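PDB 3EUA: fructosamine deglycase FrlB from Bacillus subtilis, which converts a range of fructosamine 6-phosphates into glucose 6-phosphate and a free amino acid. Local coordinates for residues Ala180-Ala183 and Lys184-Ala187; Ser212-Ile215 and Leu216-Gln220. All blocks are in the same frame, centred on the assembly; numbering follows the deposited sequence. Where two conformers were deposited one is given.

In the fold
Both contacts are local, one turn of helix against the next, so neither closes a long loop. Contact 1 comes first along the chain, on the C-terminal part of helix 158-190; both contacts lie within the second SIS region. Strand 197-200 follows, and contact 2 then lies on helix 205-220, which crosses from that strand to the parallel strand 226-228 beside it. The two are in series, neither nested nor crossed, with centres about 18 Å apart and nearest atoms about 5 Å apart without touching. Helix 288-313 relates them: it packs against Asn182, Ala183 and Ala187 in contact 1 and against Ile215 and Gln220 in contact 2.

Contact 1 (Ala180-Ala183 and Lys184-Ala187); sequences ADNA and KQFA
Gln185 lies alongside Asn182, the two side chains pointing the same way and their amide planes only 17° apart. Their oxygens, OD1 of Asn182 and OE1 of Gln185, come to 3.7 Å, two acceptors with no bond between them; ND2 of Asn182 turns instead to Glu179. Gln185 swings CG away from its own N (chi1 -176°) and runs on extended, which brings OE1 near a water that donates to Asn182 O at 2.8 Å and, weakly, to OE1. A second water bridges Ala180 O, to which it donates at 2.6 Å, and Lys184 NZ, from which it accepts weakly. Lys184 reaches it by running back along the helix, its CG passing 3.5 Å from Ala180 O, and by a bend at the last torsion. The same ammonium makes a salt bridge to Glu309, whereas Asp181 OD1 stays 6.3 Å from NZ, so any attraction there is probably at long range. Beneath these side chains run ordinary alpha-helical bonds, the shortest being Gln185 N to Asp181 O and Phe186 N to Asn182 O, both 2.9 Å. Ala180 O and Asn182 O thus each serve a backbone N-H and a water. The ring of Phe186 leads off along the helix, with Ala183 O at its edge, and meets the rings of His190 and Tyr306 at inclined angles. These two turns belong to the C-terminal part of helix 158-190, their buried side formed by Ala183, Phe186 and Ala187, with Asn182, Ala183 and Ala187 packed on helix 288-313 before the chain enters strand 197-200.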
# COMPACT_ATOMS: atom_id res chain seq x y z
N ALA A 180 -20.81 0.23 -22.47
CA ALA A 180 -22.15 0.58 -22.00
C ALA A 180 -23.04 -0.62 -21.62
O ALA A 180 -23.68 -0.61 -20.58
CB ALA A 180 -22.83 1.44 -23.05
N ASP A 181 -23.08 -1.65 -22.46
CA ASP A 181 -23.90 -2.82 -22.14
C ASP A 181 -23.28 -3.60 -20.97
O ASP A 181 -24.01 -4.10 -20.11
CB ASP A 181 -24.09 -3.68 -23.38
CG ASP A 181 -24.93 -2.97 -24.45
OD1 ASP A 181 -25.59 -1.95 -24.11
OD2 ASP A 181 -24.95 -3.43 -25.62
N ASN A 182 -21.95 -3.70 -20.95
CA ASN A 182 -21.26 -4.37 -19.85
C ASN A 182 -21.52 -3.70 -18.52
O ASN A 182 -21.58 -4.38 -17.50
CB ASN A 182 -19.76 -4.44 -20.09
CG ASN A 182 -19.39 -5.39 -21.21
OD1 ASN A 182 -20.22 -6.21 -21.63
ND2 ASN A 182 -18.16 -5.29 -21.70
N ALA A 183 -21.60 -2.37 -18.52
CA ALA A 183 -21.88 -1.62 -17.31
C ALA A 183 -23.27 -1.98 -16.76
O ALA A 183 -23.45 -2.22 -15.57
CB ALA A 183 -21.79 -0.14 -17.60
N LYS A 184 -24.25 -2.04 -17.67
CA LYS A 184 -25.61 -2.40 -17.27
C LYS A 184 -25.66 -3.82 -16.76
O LYS A 184 -26.31 -4.08 -15.77
CB LYS A 184 -26.60 -2.22 -18.43
CG LYS A 184 -26.73 -0.80 -18.91
CD LYS A 184 -27.85 -0.63 -19.96
CE LYS A 184 -27.78 0.71 -20.67
NZ LYS A 184 -27.90 1.92 -19.75
N GLN A 185 -24.96 -4.73 -17.43
CA GLN A 185 -24.93 -6.12 -17.03
C GLN A 185 -24.31 -6.28 -15.66
O GLN A 185 -24.78 -7.08 -14.84
CB GLN A 185 -24.12 -6.86 -18.07
CG GLN A 185 -24.03 -8.36 -17.92
CD GLN A 185 -23.32 -8.97 -19.12
OE1 GLN A 185 -22.31 -8.43 -19.60
NE2 GLN A 185 -23.84 -10.09 -19.62
N PHE A 186 -23.23 -5.54 -15.44
CA PHE A 186 -22.56 -5.56 -14.16
C PHE A 186 -23.53 -5.14 -13.04
O PHE A 186 -23.63 -5.81 -12.01
CB PHE A 186 -21.33 -4.67 -14.21
CG PHE A 186 -20.78 -4.32 -12.88
CD1 PHE A 186 -19.99 -5.21 -12.20
CD2 PHE A 186 -21.05 -3.07 -12.31
CE1 PHE A 186 -19.48 -4.89 -10.97
CE2 PHE A 186 -20.55 -2.75 -11.07
CZ PHE A 186 -19.76 -3.67 -10.39
N ALA A 187 -24.26 -4.05 -13.26
CA ALA A 187 -25.20 -3.56 -12.27
C ALA A 187 -26.28 -4.59 -11.92
O ALA A 187 -26.57 -4.82 -10.74
CB ALA A 187 -25.82 -2.26 -12.76
O HOH W 1 -24.77 1.62 -19.74
O HOH W 2 -20.51 -6.94 -17.27

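Contact 2 (Ser212-Ile215 and Leu216-Gln220); sequences SICI and LMEMQ
The carboxylate of Glu218 meets Cys214 through OE1 rather than through a flat face: OE1 stands 3.5 Å from Cys214 CA and lies close to its CB and SG as well. OE2 forms a salt bridge with Arg321. In the other flat-ended side chain, Gln220, CG is set anti to the carbonyl carbon (chi1 -69°) and sits 3.3 Å from Ile215 O; the bend at chi2 then turns the amide back, and NE2 donates to Met219 O at 2.7 Å, that oxygen lying 30° out of the amide plane. NE2 also binds His316 O, and OE1 accepts from Arg314. Were Gln220 replaced by an alanine, His316 O and Arg314 would probably lose these partners and a gap would open beside Leu310 and Leu318. Selenomethionine Met219 reaches back over the preceding turn, its CG only 3.0 Å from Cys214 O and its CE close to Cys214 CB. Its SE lies 4.0 Å from Ile215 CD1, the side chains of Ile215 and Met219 crossing at a slant. The backbone here widens into pi-type turns, in which Ser212, Ile213 and Cys214 each accept from the residue five further on. Met219 N, for example, donates to Cys214 O at 2.9 Å and only weakly to Ile215 O. Ser212 OG bonds to Thr198 and Ser224, tying the helix to strand 197-200. The contact forms the last turns of helix 205-220, the crossover between strands 197-200 and 226-228, with helix 288-313 against Ile215 and Gln220 and with Pro236 and His234 of the second subunit against Ile213 and Glu218.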
# COMPACT_ATOMS: atom_id res chain seq x y z
N SER A 212 -12.65 0.22 -4.75
CA SER A 212 -12.99 -0.50 -3.53
C SER A 212 -13.40 0.40 -2.38
O SER A 212 -14.50 0.26 -1.80
CB SER A 212 -11.83 -1.39 -3.05
OG SER A 212 -11.63 -2.52 -3.92
N ILE A 213 -12.55 1.36 -2.06
CA ILE A 213 -12.81 2.19 -0.88
C ILE A 213 -13.81 3.33 -1.07
O ILE A 213 -14.55 3.64 -0.14
CB ILE A 213 -11.50 2.71 -0.23
CG1 ILE A 213 -10.75 3.65 -1.16
CG2 ILE A 213 -10.64 1.51 0.27
CD1 ILE A 213 -9.96 4.71 -0.42
N CYS A 214 -13.86 3.89 -2.27
CA CYS A 214 -14.75 4.99 -2.64
C CYS A 214 -16.06 4.55 -3.28
O CYS A 214 -17.11 4.76 -2.72
CB CYS A 214 -14.02 5.95 -3.56
SG CYS A 214 -12.58 6.69 -2.73
N ILE A 215 -16.02 3.90 -4.42
CA ILE A 215 -17.27 3.54 -5.05
C ILE A 215 -18.03 2.49 -4.26
O ILE A 215 -19.20 2.70 -3.87
CB ILE A 215 -17.08 3.04 -6.50
CG1 ILE A 215 -16.48 4.13 -7.40
CG2 ILE A 215 -18.42 2.50 -7.03
CD1 ILE A 215 -17.39 5.34 -7.71
N LEU A 216 -17.36 1.39 -3.94
CA LEU A 216 -18.05 0.30 -3.28
C LEU A 216 -18.38 0.52 -1.81
O LEU A 216 -19.54 0.52 -1.44
CB LEU A 216 -17.29 -1.02 -3.53
CG LEU A 216 -17.26 -1.42 -5.03
CD1 LEU A 216 -16.38 -2.64 -5.24
CD2 LEU A 216 -18.66 -1.67 -5.64
N MSE A 217 -17.36 0.72 -0.99
CA MSE A 217 -17.53 0.92 0.44
C MSE A 217 -18.24 2.24 0.75
O MSE A 217 -19.39 2.25 1.22
CB MSE A 217 -16.17 0.83 1.17
CG MSE A 217 -15.50 -0.54 1.04
SE MSE A 217 -13.79 -0.68 1.90
CE MSE A 217 -14.49 -0.75 3.83
N GLU A 218 -17.60 3.35 0.42
CA GLU A 218 -18.15 4.68 0.68
C GLU A 218 -19.48 4.97 0.05
O GLU A 218 -20.44 5.34 0.75
CB GLU A 218 -17.19 5.76 0.19
CG GLU A 218 -17.55 7.19 0.55
CD GLU A 218 -16.61 8.22 -0.11
OE1 GLU A 218 -15.76 7.85 -0.96
OE2 GLU A 218 -16.76 9.43 0.23
N MSE A 219 -19.58 4.74 -1.25
CA MSE A 219 -20.76 5.17 -2.01
C MSE A 219 -21.85 4.15 -2.29
O MSE A 219 -22.85 4.50 -2.89
CB MSE A 219 -20.25 5.77 -3.32
CG MSE A 219 -19.22 6.88 -3.12
SE MSE A 219 -18.64 7.77 -4.80
CE MSE A 219 -16.96 8.63 -4.21
N GLN A 220 -21.65 2.91 -1.87
CA GLN A 220 -22.63 1.85 -2.06
C GLN A 220 -22.81 0.96 -0.86
O GLN A 220 -23.77 0.18 -0.82
CB GLN A 220 -22.19 0.98 -3.27
CG GLN A 220 -22.27 1.67 -4.61
CD GLN A 220 -23.70 1.96 -5.02
OE1 GLN A 220 -24.44 1.07 -5.42
NE2 GLN A 220 -24.09 3.22 -4.94